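Local coordinates for uncharacterized protein (Sulfolobus solfataricus P2, PDB 2QS7), which is of unknown function but belongs to the DsrE/DsrF-like family and is a putative oxidoreductase that assembles from three copies of one chain, at residues 14-18 with 19-23; 44-47 with 48-51; 64-67 with 68-71; 134-138 with 139-143. One frame throughout, in Å; residues are numbered along the deposited sequence.

Contact 1 of 4, residues 14-18 with 19-23; sequences VFSGT and IDKLM
Thr18, Leu22 and Lys21 carry this local contact, where helix 19-34 begins. Thr18 O accepts two backbone bonds: Leu22 N lies 3.0 Å from it, nearly in line with the carbonyl, while Lys21 N meets the same Thr18 O at 3.1 Å from above the carbonyl plane. The side chain of Leu22 follows its amide, CG resting 3.4 Å from Thr18 O, CD1 turning toward Gly17 O and CD2 lying 4.0 Å from Val14 CG1. Lys21 runs beside Thr18 and, bent at chi2 (-145°), takes CD past Ser16 OG at 3.4 Å, a van der Waals touch on a hydroxyl bonded to the terminal carboxylate of Ile144. An alanine at Lys21 removes the chain beyond CB, and Ser16 OG and Thr18 OG1 would probably lose the methylenes CD and CG beside them. Thr18 OG1 donates a weak bond of 3.2 Å to Asp20 OD1; that oxygen also accepts from Asp65 N, and Asp20 OD2 is hydrogen-bonded to Trp46 NE1 of the third subunit. Thr18 is the N-cap residue, though its side chain makes no capping bond; the whole is a strand-loop-helix connection after parallel strand 9-14, as in other alpha/beta folds.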
ATOM      1  N   VAL A  14      -5.540   6.525  -4.189  1.00 51.45           N
ATOM      2  CA  VAL A  14      -6.121   6.637  -2.838  1.00 50.43           C
ATOM      3  C   VAL A  14      -7.230   5.638  -2.771  1.00 52.51           C
ATOM      4  O   VAL A  14      -8.383   5.924  -3.128  1.00 52.46           O
ATOM      5  CB  VAL A  14      -6.638   8.067  -2.528  1.00 50.97           C
ATOM      6  CG1 VAL A  14      -7.124   8.164  -1.073  1.00 48.34           C
ATOM      7  CG2 VAL A  14      -5.548   9.126  -2.825  1.00 49.53           C
ATOM      8  N   PHE A  15      -6.858   4.427  -2.361  1.00 51.41           N
ATOM      9  CA  PHE A  15      -7.811   3.316  -2.225  1.00 51.32           C
ATOM     10  C   PHE A  15      -8.506   3.295  -0.881  1.00 51.87           C
ATOM     11  O   PHE A  15      -9.730   2.957  -0.775  1.00 52.15           O
ATOM     12  CB  PHE A  15      -7.027   2.010  -2.396  1.00 50.63           C
ATOM     13  CG  PHE A  15      -7.791   0.785  -2.065  1.00 50.77           C
ATOM     14  CD1 PHE A  15      -8.560   0.157  -3.012  1.00 54.96           C
ATOM     15  CD2 PHE A  15      -7.758   0.252  -0.791  1.00 53.36           C
ATOM     16  CE1 PHE A  15      -9.264  -0.966  -2.684  1.00 51.11           C
ATOM     17  CE2 PHE A  15      -8.436  -0.866  -0.496  1.00 49.31           C
ATOM     18  CZ  PHE A  15      -9.198  -1.473  -1.429  1.00 48.49           C
ATOM     19  N   SER A  16      -7.721   3.592   0.158  1.00 52.15           N
ATOM     20  CA  SER A  16      -8.227   3.535   1.549  1.00 54.14           C
ATOM     21  C   SER A  16      -9.114   4.716   1.915  1.00 54.21           C
ATOM     22  O   SER A  16      -9.050   5.783   1.303  1.00 53.84           O
ATOM     23  CB  SER A  16      -7.057   3.424   2.520  1.00 55.05           C
ATOM     24  OG  SER A  16      -6.250   2.299   2.189  1.00 53.92           O
ATOM     25  N   GLY A  17      -9.974   4.499   2.912  1.00 56.23           N
ATOM     26  CA  GLY A  17     -10.898   5.522   3.352  1.00 55.73           C
ATOM     27  C   GLY A  17     -10.875   5.807   4.851  1.00 54.87           C
ATOM     28  O   GLY A  17     -11.705   6.545   5.310  1.00 56.97           O
ATOM     29  N   THR A  18      -9.928   5.248   5.592  1.00 53.90           N
ATOM     30  CA  THR A  18      -9.826   5.502   7.022  1.00 54.38           C
ATOM     31  C   THR A  18      -9.012   6.778   7.216  1.00 53.18           C
ATOM     32  O   THR A  18      -8.183   7.131   6.401  1.00 52.15           O
ATOM     33  CB  THR A  18      -9.229   4.303   7.788  1.00 53.54           C
ATOM     34  OG1 THR A  18      -7.961   3.942   7.219  1.00 58.60           O
ATOM     35  CG2 THR A  18     -10.155   3.126   7.691  1.00 56.14           C
ATOM     36  N   ILE A  19      -9.253   7.465   8.322  1.00 52.58           N
ATOM     37  CA  ILE A  19      -8.611   8.743   8.575  1.00 53.63           C
ATOM     38  C   ILE A  19      -7.096   8.631   8.670  1.00 53.61           C
ATOM     39  O   ILE A  19      -6.404   9.524   8.206  1.00 52.89           O
ATOM     40  CB  ILE A  19      -9.204   9.459   9.841  1.00 54.11           C
ATOM     41  CG1 ILE A  19      -8.761  10.920   9.924  1.00 56.95           C
ATOM     42  CG2 ILE A  19      -8.834   8.735  11.131  1.00 52.83           C
ATOM     43  CD1 ILE A  19      -9.277  11.761   8.805  1.00 65.94           C
ATOM     44  N   ASP A  20      -6.595   7.538   9.236  1.00 53.01           N
ATOM     45  CA  ASP A  20      -5.153   7.367   9.387  1.00 53.71           C
ATOM     46  C   ASP A  20      -4.455   7.191   8.061  1.00 54.35           C
ATOM     47  O   ASP A  20      -3.264   7.433   7.974  1.00 55.71           O
ATOM     48  CB  ASP A  20      -4.806   6.229  10.353  1.00 54.41           C
ATOM     49  CG  ASP A  20      -5.468   4.931   9.980  1.00 58.62           C
ATOM     50  OD1 ASP A  20      -6.724   4.906   9.989  1.00 58.87           O
ATOM     51  OD2 ASP A  20      -4.738   3.944   9.712  1.00 61.95           O
ATOM     52  N   LYS A  21      -5.178   6.797   7.016  1.00 55.46           N
ATOM     53  CA  LYS A  21      -4.575   6.707   5.689  1.00 56.42           C
ATOM     54  C   LYS A  21      -4.830   7.967   4.860  1.00 55.49           C
ATOM     55  O   LYS A  21      -4.016   8.359   4.034  1.00 57.62           O
ATOM     56  CB  LYS A  21      -5.007   5.447   4.963  1.00 59.77           C
ATOM     57  CG  LYS A  21      -4.463   4.188   5.645  1.00 67.02           C
ATOM     58  CD  LYS A  21      -4.107   3.096   4.642  1.00 74.38           C
ATOM     59  CE  LYS A  21      -3.653   1.807   5.329  1.00 78.23           C
ATOM     60  NZ  LYS A  21      -3.419   0.657   4.374  1.00 85.31           N
ATOM     61  N   LEU A  22      -5.934   8.640   5.114  1.00 54.53           N
ATOM     62  CA  LEU A  22      -6.230   9.861   4.391  1.00 53.96           C
ATOM     63  C   LEU A  22      -5.290  10.978   4.837  1.00 55.22           C
ATOM     64  O   LEU A  22      -4.940  11.821   4.023  1.00 54.66           O
ATOM     65  CB  LEU A  22      -7.703  10.255   4.559  1.00 54.52           C
ATOM     66  CG  LEU A  22      -8.736   9.348   3.872  1.00 53.69           C
ATOM     67  CD1 LEU A  22     -10.156   9.609   4.394  1.00 51.90           C
ATOM     68  CD2 LEU A  22      -8.647   9.499   2.348  1.00 51.90           C
HETATM   69  N   MSE A  23      -4.879  11.004   6.113  1.00 55.95           N
HETATM   70  CA  MSE A  23      -3.932  12.039   6.576  1.00 55.83           C
HETATM   71  C   MSE A  23      -2.610  12.047   5.801  1.00 55.67           C
HETATM   72  O   MSE A  23      -2.196  13.099   5.349  1.00 55.42           O
HETATM   73  CB  MSE A  23      -3.675  11.931   8.077  1.00 55.64           C
HETATM   74  CG  MSE A  23      -4.769  12.535   8.981  1.00 63.22           C
HETATM   75 SE   MSE A  23      -5.117  14.442   8.634  0.75 73.77          SE
HETATM   76  CE  MSE A  23      -3.292  15.133   8.276  1.00 63.38           C
TER

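Contact 2 of 4, residues 44-47 with 48-51; sequences TFWG and LQAI
Gln49 CB lies 3.2 Å from Trp46 O, and the amide of Ala50 reaches the same Trp46 O at 3.2 Å, tilted 26° from the carbonyl plane. These two approaches form the inner shell of a short helix whose backbone, more than its side chains, holds it together. Other side chains rest on carbonyls in the same way: Leu48 CB is 3.4 Å from Phe45 O, and Ala50 CB is 3.4 Å from Gly47 O. The supporting bonds are weak, Leu48 N drawing on both Thr44 O and Phe45 O, and Gln49 N on Phe45 O at 3.3 Å. At the far end Ile51 N makes another weak bond to Gly47 O, with an N-H...O angle of 125°. The Gln49 chain bends at chi2 (85°), which turns OE1 back toward the start of the helix, 4.3 Å from Trp46 CE3 and oblique to the indole. This OE1 is buried and finds no polar partner in the model. Further out, Thr108 OG1 is hydrogen-bonded to both Thr44 OG1 and Phe45 N, holding the backbone where the strand gives way to the helix. The Trp46 ring stacks on Tyr68 of the second subunit. The arrangement is a single short helix following parallel strand 38-43, a beta-alpha connection at the C-terminal end of that strand, here placed at a subunit interface.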
ATOM      1  N   THR A  44     -10.278   5.913  -5.536  1.00 54.03           N
ATOM      2  CA  THR A  44     -10.937   4.703  -5.957  1.00 53.03           C
ATOM      3  C   THR A  44     -11.431   3.939  -4.734  1.00 52.93           C
ATOM      4  O   THR A  44     -10.990   4.176  -3.618  1.00 52.59           O
ATOM      5  CB  THR A  44      -9.971   3.863  -6.822  1.00 55.46           C
ATOM      6  OG1 THR A  44     -10.704   2.816  -7.456  1.00 54.67           O
ATOM      7  CG2 THR A  44      -8.805   3.271  -5.984  1.00 51.38           C
ATOM      8  N   PHE A  45     -12.381   3.057  -4.940  1.00 52.48           N
ATOM      9  CA  PHE A  45     -12.963   2.287  -3.842  1.00 54.75           C
ATOM     10  C   PHE A  45     -13.292   3.132  -2.632  1.00 53.37           C
ATOM     11  O   PHE A  45     -14.081   4.057  -2.730  1.00 54.26           O
ATOM     12  CB  PHE A  45     -12.066   1.075  -3.491  1.00 56.01           C
ATOM     13  CG  PHE A  45     -12.220  -0.066  -4.451  1.00 59.93           C
ATOM     14  CD1 PHE A  45     -11.523  -0.075  -5.666  1.00 63.39           C
ATOM     15  CD2 PHE A  45     -13.119  -1.106  -4.173  1.00 62.68           C
ATOM     16  CE1 PHE A  45     -11.709  -1.127  -6.592  1.00 66.59           C
ATOM     17  CE2 PHE A  45     -13.310  -2.155  -5.085  1.00 64.51           C
ATOM     18  CZ  PHE A  45     -12.609  -2.166  -6.290  1.00 65.38           C
ATOM     19  N   TRP A  46     -12.679   2.840  -1.503  1.00 52.64           N
ATOM     20  CA  TRP A  46     -13.032   3.507  -0.250  1.00 53.63           C
ATOM     21  C   TRP A  46     -12.645   4.969  -0.243  1.00 52.47           C
ATOM     22  O   TRP A  46     -13.288   5.802   0.408  1.00 51.79           O
ATOM     23  CB  TRP A  46     -12.381   2.773   0.919  1.00 52.02           C
ATOM     24  CG  TRP A  46     -12.567   1.315   0.836  1.00 51.89           C
ATOM     25  CD1 TRP A  46     -11.599   0.365   0.798  1.00 50.77           C
ATOM     26  CD2 TRP A  46     -13.818   0.625   0.731  1.00 50.92           C
ATOM     27  NE1 TRP A  46     -12.169  -0.882   0.705  1.00 53.64           N
ATOM     28  CE2 TRP A  46     -13.528  -0.748   0.647  1.00 53.20           C
ATOM     29  CE3 TRP A  46     -15.155   1.039   0.693  1.00 53.93           C
ATOM     30  CZ2 TRP A  46     -14.529  -1.723   0.540  1.00 56.10           C
ATOM     31  CZ3 TRP A  46     -16.140   0.087   0.571  1.00 55.44           C
ATOM     32  CH2 TRP A  46     -15.824  -1.289   0.507  1.00 56.18           C
ATOM     33  N   GLY A  47     -11.589   5.273  -0.978  1.00 53.30           N
ATOM     34  CA  GLY A  47     -11.110   6.633  -1.085  1.00 53.08           C
ATOM     35  C   GLY A  47     -12.094   7.462  -1.870  1.00 53.96           C
ATOM     36  O   GLY A  47     -12.244   8.643  -1.630  1.00 54.60           O
ATOM     37  N   LEU A  48     -12.771   6.854  -2.825  1.00 54.27           N
ATOM     38  CA  LEU A  48     -13.743   7.593  -3.611  1.00 56.97           C
ATOM     39  C   LEU A  48     -14.931   7.931  -2.728  1.00 55.65           C
ATOM     40  O   LEU A  48     -15.504   9.013  -2.795  1.00 55.66           O
ATOM     41  CB  LEU A  48     -14.153   6.768  -4.816  1.00 57.17           C
ATOM     42  CG  LEU A  48     -15.084   7.467  -5.782  1.00 64.27           C
ATOM     43  CD1 LEU A  48     -14.496   8.767  -6.255  1.00 60.48           C
ATOM     44  CD2 LEU A  48     -15.310   6.527  -6.922  1.00 71.38           C
ATOM     45  N   GLN A  49     -15.291   7.005  -1.871  1.00 56.33           N
ATOM     46  CA  GLN A  49     -16.385   7.220  -0.912  1.00 57.21           C
ATOM     47  C   GLN A  49     -16.086   8.455  -0.056  1.00 56.31           C
ATOM     48  O   GLN A  49     -16.943   9.278   0.228  1.00 56.22           O
ATOM     49  CB  GLN A  49     -16.422   6.022   0.046  1.00 58.65           C
ATOM     50  CG  GLN A  49     -17.771   5.539   0.469  1.00 71.60           C
ATOM     51  CD  GLN A  49     -18.340   4.581  -0.545  1.00 82.26           C
ATOM     52  OE1 GLN A  49     -17.588   3.929  -1.301  1.00 91.64           O
ATOM     53  NE2 GLN A  49     -19.662   4.489  -0.583  1.00 76.85           N
ATOM     54  N   ALA A  50     -14.827   8.563   0.344  1.00 56.58           N
ATOM     55  CA  ALA A  50     -14.337   9.636   1.190  1.00 56.14           C
ATOM     56  C   ALA A  50     -14.404  11.037   0.549  1.00 56.43           C
ATOM     57  O   ALA A  50     -14.372  12.030   1.258  1.00 57.30           O
ATOM     58  CB  ALA A  50     -12.898   9.323   1.598  1.00 55.67           C
ATOM     59  N   ILE A  51     -14.470  11.129  -0.774  1.00 55.22           N
ATOM     60  CA  ILE A  51     -14.577  12.430  -1.427  1.00 54.86           C
ATOM     61  C   ILE A  51     -15.995  12.724  -1.945  1.00 55.56           C
ATOM     62  O   ILE A  51     -16.194  13.634  -2.749  1.00 55.68           O
ATOM     63  CB  ILE A  51     -13.575  12.626  -2.564  1.00 56.74           C
ATOM     64  CG1 ILE A  51     -13.722  11.556  -3.648  1.00 54.68           C
ATOM     65  CG2 ILE A  51     -12.139  12.597  -2.038  1.00 58.93           C
ATOM     66  CD1 ILE A  51     -12.988  11.922  -4.908  1.00 55.52           C
TER

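Contact 3 of 4, residues 64-67 with 68-71; sequences IDKN and YEQM
Asp65 opens an Asx turn that coincides with the start of the 3-10 segment 66-67, in the loop between helices 53-57 and 72-81. The bond that defines it runs from Asn67 N to Asp65 OD1, 2.8 Å long with an N-H...O angle of 167°. A separate backbone bond, Tyr68 N to Asp65 O at 2.9 Å, closes an overlapping turn, the donor standing above the carbonyl plane. The carboxylate is set for the Asx turn because CG lies anti to the backbone N (chi1 -175°), which carries OD1 forward; this oxygen also accepts from Asn67 ND2 of the second subunit.

Aromatic contacts come next. Asn67 CB sits over one face of the Tyr68 ring, 4.0 Å from its centroid, a CH-pi contact. Asp65 CB approaches the ring edge instead, 3.7 Å from CD2 of Tyr68, with carboxylate and ring planes 79° apart. Tyr68 OH bonds to Gly17 N of the third subunit. A leucine at Tyr68 would probably leave that Gly17 amide without this acceptor and remove the ring from over Asn67 CB and from beside Trp46 of the third subunit.

Van der Waals touches and a charged pair complete the contact. Ile64 CG2 packs against the Tyr68 carbonyl. The Lys66 and Glu69 chains run alongside one another, but their charged atoms do not meet: Lys66 NZ is 5.6 Å from Glu69 OE2, and Glu69 CG rests 3.5 Å from Lys66 O.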
ATOM      1  N   ILE A  64     -10.896   5.303  12.230  1.00 66.35           N
ATOM      2  CA  ILE A  64      -9.508   4.851  12.281  1.00 65.70           C
ATOM      3  C   ILE A  64      -9.486   3.375  11.868  1.00 62.97           C
ATOM      4  O   ILE A  64     -10.470   2.647  12.035  1.00 58.87           O
ATOM      5  CB  ILE A  64      -8.920   4.875  13.732  1.00 67.80           C
ATOM      6  CG1 ILE A  64      -8.900   6.270  14.342  1.00 72.17           C
ATOM      7  CG2 ILE A  64      -7.462   4.395  13.742  1.00 67.33           C
ATOM      8  CD1 ILE A  64      -7.761   7.112  13.811  1.00 69.15           C
ATOM      9  N   ASP A  65      -8.361   2.929  11.333  1.00 60.18           N
ATOM     10  CA  ASP A  65      -8.176   1.522  11.009  1.00 59.11           C
ATOM     11  C   ASP A  65      -8.394   0.709  12.302  1.00 58.60           C
ATOM     12  O   ASP A  65      -7.776   0.992  13.320  1.00 58.20           O
ATOM     13  CB  ASP A  65      -6.763   1.310  10.444  1.00 57.04           C
ATOM     14  CG  ASP A  65      -6.508  -0.112   9.950  1.00 59.31           C
ATOM     15  OD1 ASP A  65      -7.072  -1.070  10.514  1.00 61.44           O
ATOM     16  OD2 ASP A  65      -5.707  -0.287   8.999  1.00 67.85           O
ATOM     17  N   LYS A  66      -9.271  -0.291  12.245  1.00 58.60           N
ATOM     18  CA  LYS A  66      -9.528  -1.139  13.400  1.00 59.76           C
ATOM     19  C   LYS A  66      -8.245  -1.758  13.986  1.00 57.97           C
ATOM     20  O   LYS A  66      -8.196  -2.074  15.155  1.00 55.88           O
ATOM     21  CB  LYS A  66     -10.539  -2.234  13.042  1.00 62.16           C
ATOM     22  CG  LYS A  66     -11.951  -1.721  12.717  1.00 64.45           C
ATOM     23  CD  LYS A  66     -12.900  -2.882  12.445  1.00 64.40           C
ATOM     24  CE  LYS A  66     -14.357  -2.469  12.448  1.00 68.76           C
ATOM     25  NZ  LYS A  66     -15.235  -3.683  12.517  1.00 77.33           N
ATOM     26  N   ASN A  67      -7.208  -1.927  13.166  1.00 58.29           N
ATOM     27  CA  ASN A  67      -5.938  -2.480  13.649  1.00 58.72           C
ATOM     28  C   ASN A  67      -5.218  -1.590  14.670  1.00 60.43           C
ATOM     29  O   ASN A  67      -4.372  -2.079  15.448  1.00 59.26           O
ATOM     30  CB  ASN A  67      -4.985  -2.695  12.488  1.00 57.56           C
ATOM     31  CG  ASN A  67      -5.425  -3.782  11.572  1.00 55.19           C
ATOM     32  OD1 ASN A  67      -5.753  -4.856  12.012  1.00 61.06           O
ATOM     33  ND2 ASN A  67      -5.370  -3.532  10.277  1.00 58.16           N
ATOM     34  N   TYR A  68      -5.544  -0.292  14.652  1.00 62.96           N
ATOM     35  CA  TYR A  68      -4.917   0.685  15.545  1.00 65.15           C
ATOM     36  C   TYR A  68      -5.953   1.516  16.331  1.00 65.91           C
ATOM     37  O   TYR A  68      -5.686   2.676  16.634  1.00 64.62           O
ATOM     38  CB  TYR A  68      -4.000   1.645  14.733  1.00 63.60           C
ATOM     39  CG  TYR A  68      -3.152   0.980  13.642  1.00 59.95           C
ATOM     40  CD1 TYR A  68      -1.939   0.368  13.937  1.00 59.09           C
ATOM     41  CD2 TYR A  68      -3.576   0.954  12.336  1.00 58.78           C
ATOM     42  CE1 TYR A  68      -1.172  -0.262  12.946  1.00 56.27           C
ATOM     43  CE2 TYR A  68      -2.812   0.329  11.327  1.00 66.56           C
ATOM     44  CZ  TYR A  68      -1.606  -0.277  11.647  1.00 63.01           C
ATOM     45  OH  TYR A  68      -0.845  -0.899  10.674  1.00 60.10           O
ATOM     46  N   GLU A  69      -7.116   0.941  16.648  1.00 68.93           N
ATOM     47  CA  GLU A  69      -8.152   1.648  17.427  1.00 71.97           C
ATOM     48  C   GLU A  69      -7.638   2.260  18.743  1.00 73.82           C
ATOM     49  O   GLU A  69      -7.890   3.439  19.028  1.00 73.89           O
ATOM     50  CB  GLU A  69      -9.300   0.709  17.820  1.00 73.07           C
ATOM     51  CG  GLU A  69     -10.239   0.249  16.724  1.00 74.44           C
ATOM     52  CD  GLU A  69     -11.292  -0.724  17.254  1.00 74.03           C
ATOM     53  OE1 GLU A  69     -11.388  -0.890  18.491  1.00 82.58           O
ATOM     54  OE2 GLU A  69     -12.026  -1.332  16.451  1.00 81.16           O
ATOM     55  N   GLN A  70      -6.952   1.440  19.547  1.00 75.02           N
ATOM     56  CA  GLN A  70      -6.429   1.859  20.854  1.00 75.48           C
ATOM     57  C   GLN A  70      -5.610   3.146  20.772  1.00 77.13           C
ATOM     58  O   GLN A  70      -5.604   3.940  21.704  1.00 76.55           O
ATOM     59  CB  GLN A  70      -5.577   0.744  21.474  1.00 74.97           C
HETATM   60  N   MSE A  71      -4.939   3.352  19.642  1.00 78.13           N
HETATM   61  CA  MSE A  71      -4.099   4.534  19.409  1.00 79.30           C
HETATM   62  C   MSE A  71      -4.805   5.735  18.772  1.00 78.75           C
HETATM   63  O   MSE A  71      -4.194   6.805  18.604  1.00 77.23           O
HETATM   64  CB  MSE A  71      -2.973   4.150  18.453  1.00 81.81           C
HETATM   65  CG  MSE A  71      -1.933   3.249  19.018  1.00 87.38           C
HETATM   66 SE   MSE A  71      -0.976   4.228  20.374  0.75108.85          SE
HETATM   67  CE  MSE A  71      -2.011   3.740  22.118  1.00 92.85           C
TER

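Contact 4 of 4, residues 134-138 with 139-143; sequences DRAEG and GTTLF
A type II beta turn from Ala136 to Gly139 carries the chain out of helix 129-136 and into strand 140-143. Its closing bond runs from Gly139 N to Ala136 O, 3.1 Å long, with an N-H...O angle of 164° and the donor tilted somewhat from the carbonyl plane. Gly138 stands at a positive phi of 90°, where a CB would collide with Glu137 O, so only glycine fits easily.

One water ties the turn to the strand. It donates to Ala136 O at 2.8 Å and to Thr140 O at 3.0 Å, so Ala136 O serves both the turn amide and the water. Thr141 OG1 gives the water a longer, weak bond of 3.4 Å.

The direct side-chain touch lies beside this bridge. Ala136 CB meets Thr141 OG1 at 3.4 Å, and the Thr141 methyl CG2 is more distant, 4.2 Å from Ala136 CB. Thr141 holds OG1 next to its own backbone N (chi1 -53°), which turns the hydroxyl toward the turn and the water.

Lys9 secures the helix end by bonding to the carbonyls of Arg135 and Glu137. Strand 140-143 pairs in parallel with strand 9-14, Ala136 and Thr141 both packing on Ser11, and it is an outermost strand of the sheet within this chain, with Leu142 of the second subunit against Thr141.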
ATOM      1  N   ASP A 134      -1.202   6.373 -17.339  1.00 52.48           N
ATOM      2  CA  ASP A 134      -0.567   7.276 -18.257  1.00 52.63           C
ATOM      3  C   ASP A 134      -0.061   8.477 -17.546  1.00 53.40           C
ATOM      4  O   ASP A 134       1.051   8.898 -17.745  1.00 51.34           O
ATOM      5  CB  ASP A 134      -1.575   7.783 -19.280  1.00 56.63           C
ATOM      6  CG  ASP A 134      -1.799   6.828 -20.457  1.00 63.88           C
ATOM      7  OD1 ASP A 134      -1.152   5.756 -20.565  1.00 68.21           O
ATOM      8  OD2 ASP A 134      -2.629   7.208 -21.315  1.00 68.15           O
ATOM      9  N   ARG A 135      -0.906   9.064 -16.714  1.00 52.78           N
ATOM     10  CA  ARG A 135      -0.474  10.233 -15.929  1.00 53.66           C
ATOM     11  C   ARG A 135       0.628   9.967 -14.976  1.00 56.04           C
ATOM     12  O   ARG A 135       1.508  10.796 -14.827  1.00 58.45           O
ATOM     13  CB  ARG A 135      -1.652  10.836 -15.132  1.00 56.07           C
ATOM     14  CG  ARG A 135      -2.098  12.078 -15.702  1.00 55.29           C
ATOM     15  CD  ARG A 135      -2.908  12.852 -14.823  1.00 67.92           C
ATOM     16  NE  ARG A 135      -2.444  14.223 -14.901  1.00 68.26           N
ATOM     17  CZ  ARG A 135      -2.853  15.138 -15.760  1.00 65.14           C
ATOM     18  NH1 ARG A 135      -3.758  14.889 -16.683  1.00 63.57           N
ATOM     19  NH2 ARG A 135      -2.337  16.340 -15.662  1.00 76.15           N
ATOM     20  N   ALA A 136       0.636   8.788 -14.366  1.00 54.87           N
ATOM     21  CA  ALA A 136       1.682   8.436 -13.415  1.00 55.12           C
ATOM     22  C   ALA A 136       3.028   8.085 -13.983  1.00 55.34           C
ATOM     23  O   ALA A 136       4.051   8.110 -13.275  1.00 53.85           O
ATOM     24  CB  ALA A 136       1.250   7.253 -12.596  1.00 54.71           C
ATOM     25  N   GLU A 137       3.034   7.670 -15.231  1.00 55.01           N
ATOM     26  CA  GLU A 137       4.228   7.182 -15.872  1.00 56.83           C
ATOM     27  C   GLU A 137       5.388   8.147 -15.748  1.00 54.75           C
ATOM     28  O   GLU A 137       5.236   9.303 -16.010  1.00 52.63           O
ATOM     29  CB  GLU A 137       3.919   6.967 -17.363  1.00 57.14           C
ATOM     30  CG  GLU A 137       4.913   6.078 -18.112  1.00 66.56           C
ATOM     31  CD  GLU A 137       4.614   6.068 -19.651  1.00 74.31           C
ATOM     32  OE1 GLU A 137       3.439   6.355 -20.049  1.00 93.50           O
ATOM     33  OE2 GLU A 137       5.548   5.800 -20.449  1.00 97.53           O
ATOM     34  N   GLY A 138       6.532   7.644 -15.309  1.00 54.38           N
ATOM     35  CA  GLY A 138       7.729   8.433 -15.183  1.00 54.23           C
ATOM     36  C   GLY A 138       7.920   9.106 -13.842  1.00 55.01           C
ATOM     37  O   GLY A 138       8.980   9.648 -13.608  1.00 55.34           O
ATOM     38  N   GLY A 139       6.935   9.081 -12.955  1.00 52.46           N
ATOM     39  CA  GLY A 139       7.121   9.697 -11.632  1.00 52.49           C
ATOM     40  C   GLY A 139       7.056   8.648 -10.528  1.00 54.67           C
ATOM     41  O   GLY A 139       6.991   7.447 -10.802  1.00 54.22           O
ATOM     42  N   THR A 140       7.033   9.098  -9.283  1.00 51.16           N
ATOM     43  CA  THR A 140       6.864   8.212  -8.163  1.00 51.84           C
ATOM     44  C   THR A 140       5.395   7.930  -8.059  1.00 50.76           C
ATOM     45  O   THR A 140       4.581   8.853  -8.167  1.00 52.25           O
ATOM     46  CB  THR A 140       7.400   8.907  -6.916  1.00 53.65           C
ATOM     47  OG1 THR A 140       8.811   9.009  -7.098  1.00 55.19           O
ATOM     48  CG2 THR A 140       7.092   8.120  -5.693  1.00 51.39           C
ATOM     49  N   THR A 141       5.041   6.663  -7.851  1.00 50.69           N
ATOM     50  CA  THR A 141       3.615   6.246  -7.747  1.00 50.51           C
ATOM     51  C   THR A 141       3.416   5.346  -6.568  1.00 51.06           C
ATOM     52  O   THR A 141       4.241   4.469  -6.330  1.00 51.94           O
ATOM     53  CB  THR A 141       3.125   5.501  -9.024  1.00 50.93           C
ATOM     54  OG1 THR A 141       3.403   6.298 -10.186  1.00 55.70           O
ATOM     55  CG2 THR A 141       1.643   5.248  -8.956  1.00 50.25           C
ATOM     56  N   LEU A 142       2.374   5.646  -5.794  1.00 50.82           N
ATOM     57  CA  LEU A 142       2.038   4.943  -4.528  1.00 51.04           C
ATOM     58  C   LEU A 142       0.605   4.493  -4.533  1.00 51.41           C
ATOM     59  O   LEU A 142      -0.243   5.155  -5.135  1.00 52.44           O
ATOM     60  CB  LEU A 142       2.192   5.885  -3.337  1.00 52.19           C
ATOM     61  CG  LEU A 142       3.551   6.575  -3.161  1.00 55.62           C
ATOM     62  CD1 LEU A 142       3.435   7.583  -2.056  1.00 49.32           C
ATOM     63  CD2 LEU A 142       4.694   5.588  -2.923  1.00 49.09           C
ATOM     64  N   PHE A 143       0.347   3.371  -3.867  1.00 51.29           N
ATOM     65  CA  PHE A 143      -0.990   2.840  -3.634  1.00 50.99           C
ATOM     66  C   PHE A 143      -1.175   2.872  -2.119  1.00 51.84           C
ATOM     67  O   PHE A 143      -0.407   2.214  -1.369  1.00 49.93           O
ATOM     68  CB  PHE A 143      -1.107   1.406  -4.167  1.00 51.26           C
ATOM     69  CG  PHE A 143      -2.482   0.818  -4.046  1.00 49.96           C
ATOM     70  CD1 PHE A 143      -2.934   0.293  -2.827  1.00 51.27           C
ATOM     71  CD2 PHE A 143      -3.320   0.781  -5.132  1.00 51.04           C
ATOM     72  CE1 PHE A 143      -4.180  -0.255  -2.738  1.00 52.95           C
ATOM     73  CE2 PHE A 143      -4.576   0.247  -5.047  1.00 53.20           C
ATOM     74  CZ  PHE A 143      -5.015  -0.270  -3.875  1.00 49.39           C
TER
HETATM   75  O   HOH W   1       3.759   9.588 -10.947  1.00 37.15           O

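Contact 1 touches each of the others. Phe15 O probably accepts from Gly47 N (3.0 Å), tying it to contact 2, while Asp20 OD1 probably accepts from Asp65 N (2.9 Å), tying it to contact 3. Its link to contact 4 is packing, Phe15 CB lying 3.4 Å from Phe143 CZ. Contacts 2 and 3 do not touch within one chain, their nearest atoms being about 10 Å apart, yet the Trp46-Tyr68 stack joins them between subunits. Contacts 3 and 4 are the most distant, with centres about 29 Å apart. A buffer molecule, probably from crystallisation, bonds to Thr141 N in contact 4; whether it marks a functional pocket is unknown.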